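Local coordinates for uncharacterized protein (Parabacteroides distasonis, PDB 3LM3), which is of unknown function but is probably a carbohydrate-active enzyme, with glycoside hydrolase or deacetylase activity suggested for it, at residues A[153-156]-A[157-160]; A[399-402]-A[403-406]. All coordinates share one frame; numbering follows the deposited sequence. Where two conformers were deposited one is given.

How the contacts relate
Following the chain from the N terminus, contact 1 (153-160) comes first: it forms the opening turns of helix 154-163, the crossover between parallel strands 146-148 and 168-172. Contact 2 (399-406) comes much later, in the long loop between strand 383-389 and helix 434-443, where a tight turn closes on itself. The two are in series and neither crosses the other. The centres of contact 1 and contact 2 are 18 Å apart, and the nearest atoms of contact 1 and contact 2 about 7 Å. Just ahead of contact 2, Glu396 OE2 accepts from Ala154 N, tying the late loop to the helix start. Arg120 and Trp409 are shared neighbours, touching Ser153 and bonding to Asp399 and Ala406.

Contact 1 of 2, residues A[153-156]-A[157-160]; sequences SADN and LRYL
Leu157 N, Arg158 N, Tyr159 N and Leu160 N each donate to the carbonyl four residues back, from Ser153 to Asn156, starting helix 154-163; the straightest of these bonds joins Arg158 N to Ala154 O at 2.9 Å, with an N-H...O angle of 176°. Ahead of them Ser153 and Asn156 close a capping box: Ser153 N gives a bond of 2.9 Å to Asn156 OD1, approaching from above the amide's carbonyl plane, and Asn156 N returns one of 3.3 Å to Ser153 OG. Asn156 ND2 reaches on to Asn124 of helix 120-138.

On the partly exposed face Asp155 and Arg158 run side by side. In the conformers described, one of two for each residue, Arg158 NE and Arg158 NH2 converge on Asp155 OD1 in a salt bridge, from the same face of the carboxylate, at 3.1 and 3.0 Å. The Arg158 chain bends at chi2 (-82°) and chi3 (-55°), which folds the guanidinium back beside the acid, and Tyr159 CB lies over the guanidinium centre. Asp155 OD2 bonds to Asn124 ND2.

The box satisfies two N-H groups at the helix start, where the negative carboxylate is probably well placed, its charge probably offset by the arginine.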
loop_
_atom_site.group_PDB
_atom_site.type_symbol
_atom_site.label_atom_id
_atom_site.label_comp_id
_atom_site.label_asym_id
_atom_site.label_seq_id
_atom_site.Cartn_x
_atom_site.Cartn_y
_atom_site.Cartn_z
ATOM N N SER A 153 5.838 -12.117 4.840
ATOM C CA SER A 153 5.188 -13.401 4.609
ATOM C C SER A 153 3.990 -13.588 5.541
ATOM O O SER A 153 3.829 -12.919 6.586
ATOM C CB SER A 153 6.172 -14.545 4.855
ATOM O OG SER A 153 6.586 -14.574 6.215
ATOM N N ALA A 154 3.165 -14.564 5.220
ATOM C CA ALA A 154 2.055 -14.932 6.090
ATOM C C ALA A 154 2.553 -15.238 7.501
ATOM O O ALA A 154 1.917 -14.860 8.504
ATOM C CB ALA A 154 1.283 -16.126 5.507
ATOM N N ASP A 155 3.680 -15.928 7.596
ATOM C CA ASP A 155 4.193 -16.264 8.912
ATOM C C ASP A 155 4.574 -15.029 9.729
ATOM O O ASP A 155 4.419 -14.988 10.962
ATOM C CB ASP A 155 5.399 -17.195 8.810
ATOM C CG ASP A 155 5.893 -17.621 10.150
ATOM O OD1 ASP A 155 5.195 -18.430 10.773
ATOM O OD2 ASP A 155 6.944 -17.124 10.592
ATOM N N ASN A 156 5.070 -13.993 9.055
ATOM C CA ASN A 156 5.414 -12.756 9.740
ATOM C C ASN A 156 4.142 -12.093 10.321
ATOM O O ASN A 156 4.155 -11.497 11.395
ATOM C CB ASN A 156 6.090 -11.757 8.802
ATOM C CG ASN A 156 7.380 -12.229 8.170
ATOM O OD1 ASN A 156 7.696 -11.773 7.059
ATOM N ND2 ASN A 156 8.157 -13.061 8.851
ATOM N N LEU A 157 3.055 -12.160 9.563
ATOM C CA LEU A 157 1.788 -11.571 10.012
ATOM C C LEU A 157 1.171 -12.344 11.172
ATOM O O LEU A 157 0.669 -11.759 12.138
ATOM C CB LEU A 157 0.853 -11.459 8.810
ATOM C CG LEU A 157 1.443 -10.685 7.634
ATOM C CD1 LEU A 157 0.498 -10.681 6.440
ATOM C CD2 LEU A 157 1.772 -9.275 8.064
ATOM N N ARG A 158 1.209 -13.673 11.087
ATOM C CA ARG A 158 0.853 -14.580 12.181
ATOM C C ARG A 158 1.622 -14.219 13.445
ATOM O O ARG A 158 1.082 -14.117 14.544
ATOM C CB ARG A 158 1.237 -15.998 11.728
ATOM C CG ARG A 158 1.043 -17.114 12.709
ATOM C CD ARG A 158 2.183 -17.254 13.711
ATOM N NE ARG A 158 3.575 -17.423 13.213
ATOM C CZ ARG A 158 4.599 -17.499 14.064
ATOM N NH1 ARG A 158 4.352 -17.353 15.371
ATOM N NH2 ARG A 158 5.858 -17.686 13.645
ATOM N N TYR A 159 2.930 -14.077 13.281
ATOM C CA TYR A 159 3.794 -13.762 14.403
ATOM C C TYR A 159 3.423 -12.418 15.052
ATOM O O TYR A 159 3.362 -12.287 16.274
ATOM C CB TYR A 159 5.257 -13.756 13.928
ATOM C CG TYR A 159 6.278 -13.401 14.970
ATOM C CD1 TYR A 159 6.670 -12.078 15.174
ATOM C CD2 TYR A 159 6.864 -14.401 15.734
ATOM C CE1 TYR A 159 7.620 -11.759 16.133
ATOM C CE2 TYR A 159 7.817 -14.100 16.672
ATOM C CZ TYR A 159 8.191 -12.782 16.882
ATOM O OH TYR A 159 9.182 -12.513 17.833
ATOM N N LEU A 160 3.206 -11.404 14.231
ATOM C CA LEU A 160 2.811 -10.093 14.763
ATOM C C LEU A 160 1.548 -10.212 15.576
ATOM O O LEU A 160 1.494 -9.720 16.707
ATOM C CB LEU A 160 2.581 -9.070 13.651
ATOM C CG LEU A 160 3.854 -8.555 13.022
ATOM C CD1 LEU A 160 3.544 -7.601 11.842
ATOM C CD2 LEU A 160 4.781 -7.900 14.044
#

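Contact 2 of 2, residues A[399-402]-A[403-406]; sequences DPSP and EKPA
Ser401 and Lys404 face each other as the ends of a type I beta turn, joined by a firm bond and a weak one. Lys404 N donates to Ser401 O at 3.0 Å, coming in from well above the carbonyl plane; the return bond, Ser401 N to Lys404 O, is weak at 3.4 Å although almost straight. They make a single antiparallel bridge.

The tight part is the polar cluster round Ser401 OG, on the solvent side among exposed side chains. With chi1 of 73° the hydroxyl sits between its backbone N and carbonyl carbon, and Ser401 OG donates to Glu403 OE1 at 2.7 Å, meeting the carboxylate from above its plane. Lys404 NZ donates to Ser401 OG at 2.8 Å; its chain curls back at chi2 (-145°) and chi4 (-20°), a strained pose that may owe something to crystal packing. Lys404 NZ is also 3.8 Å from Glu403 OE2, a long salt bridge. With an alanine here, OE1 would probably lose its donor and NZ its short partner, leaving the two charged chains less fixed.

The looser contacts lie at the open end of the turn, round the buried Pro400. Pro400 CB sits 3.4 Å from Lys404 O and only touches Ala406 CB, at 4.2 Å. There too a water connects Asp399 O to Lys404 NZ, while the Asp399 carboxylate forms a salt bridge with Arg120.

One hydroxyl, accepting from a cation and giving to an anion, thus orients two charged ends that meet directly only over a long distance.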
loop_
_atom_site.group_PDB
_atom_site.type_symbol
_atom_site.label_atom_id
_atom_site.label_comp_id
_atom_site.label_asym_id
_atom_site.label_seq_id
_atom_site.Cartn_x
_atom_site.Cartn_y
_atom_site.Cartn_z
ATOM N N ASP A 399 11.894 -20.446 2.456
ATOM C CA ASP A 399 12.727 -19.419 3.108
ATOM C C ASP A 399 13.933 -19.024 2.239
ATOM O O ASP A 399 14.760 -19.869 1.881
ATOM C CB ASP A 399 13.292 -19.932 4.429
ATOM C CG ASP A 399 12.506 -19.514 5.640
ATOM O OD1 ASP A 399 11.660 -18.609 5.574
ATOM O OD2 ASP A 399 12.789 -20.102 6.709
ATOM N N PRO A 400 14.046 -17.747 1.908
ATOM C CA PRO A 400 15.208 -17.244 1.239
ATOM C C PRO A 400 16.304 -16.851 2.234
ATOM O O PRO A 400 16.178 -17.056 3.439
ATOM C CB PRO A 400 14.689 -16.004 0.566
ATOM C CG PRO A 400 13.691 -15.480 1.534
ATOM C CD PRO A 400 13.057 -16.670 2.143
ATOM N N SER A 401 17.400 -16.333 1.684
ATOM C CA SER A 401 18.474 -15.741 2.477
ATOM C C SER A 401 19.113 -14.665 1.588
ATOM O O SER A 401 18.790 -14.555 0.415
ATOM C CB SER A 401 19.463 -16.818 2.929
ATOM O OG SER A 401 20.253 -17.246 1.847
ATOM N N PRO A 402 20.002 -13.833 2.151
ATOM C CA PRO A 402 20.424 -12.682 1.339
ATOM C C PRO A 402 21.168 -13.028 0.038
ATOM O O PRO A 402 21.080 -12.269 -0.921
ATOM C CB PRO A 402 21.289 -11.864 2.323
ATOM C CG PRO A 402 20.705 -12.203 3.671
ATOM C CD PRO A 402 20.344 -13.672 3.571
ATOM N N GLU A 403 21.828 -14.174 0.015
ATOM C CA GLU A 403 22.539 -14.623 -1.180
ATOM C C GLU A 403 21.685 -15.489 -2.113
ATOM O O GLU A 403 22.158 -15.892 -3.183
ATOM C CB GLU A 403 23.818 -15.356 -0.783
ATOM C CG GLU A 403 23.652 -16.809 -0.405
ATOM C CD GLU A 403 23.065 -17.037 0.977
ATOM O OE1 GLU A 403 22.686 -16.048 1.663
ATOM O OE2 GLU A 403 22.975 -18.226 1.377
ATOM N N LYS A 404 20.458 -15.819 -1.705
ATOM C CA LYS A 404 19.494 -16.522 -2.585
ATOM C C LYS A 404 18.086 -15.960 -2.340
ATOM O O LYS A 404 17.230 -16.571 -1.687
ATOM C CB LYS A 404 19.536 -18.030 -2.419
ATOM C CG LYS A 404 19.553 -18.546 -1.039
ATOM C CD LYS A 404 20.413 -19.802 -0.971
ATOM C CE LYS A 404 20.188 -20.652 0.268
ATOM N NZ LYS A 404 19.559 -19.958 1.407
ATOM N N PRO A 405 17.877 -14.764 -2.841
ATOM C CA PRO A 405 16.577 -14.164 -2.650
ATOM C C PRO A 405 15.464 -14.867 -3.416
ATOM O O PRO A 405 15.700 -15.592 -4.404
ATOM C CB PRO A 405 16.753 -12.738 -3.173
ATOM C CG PRO A 405 17.977 -12.739 -3.957
ATOM C CD PRO A 405 18.797 -13.899 -3.594
ATOM N N ALA A 406 14.249 -14.652 -2.922
ATOM C CA ALA A 406 13.026 -15.049 -3.621
ATOM C C ALA A 406 12.264 -13.754 -3.926
ATOM O O ALA A 406 11.644 -13.151 -3.048
ATOM C CB ALA A 406 12.200 -15.995 -2.762
HETATM O O HOH W 1 16.765 -20.400 0.186
#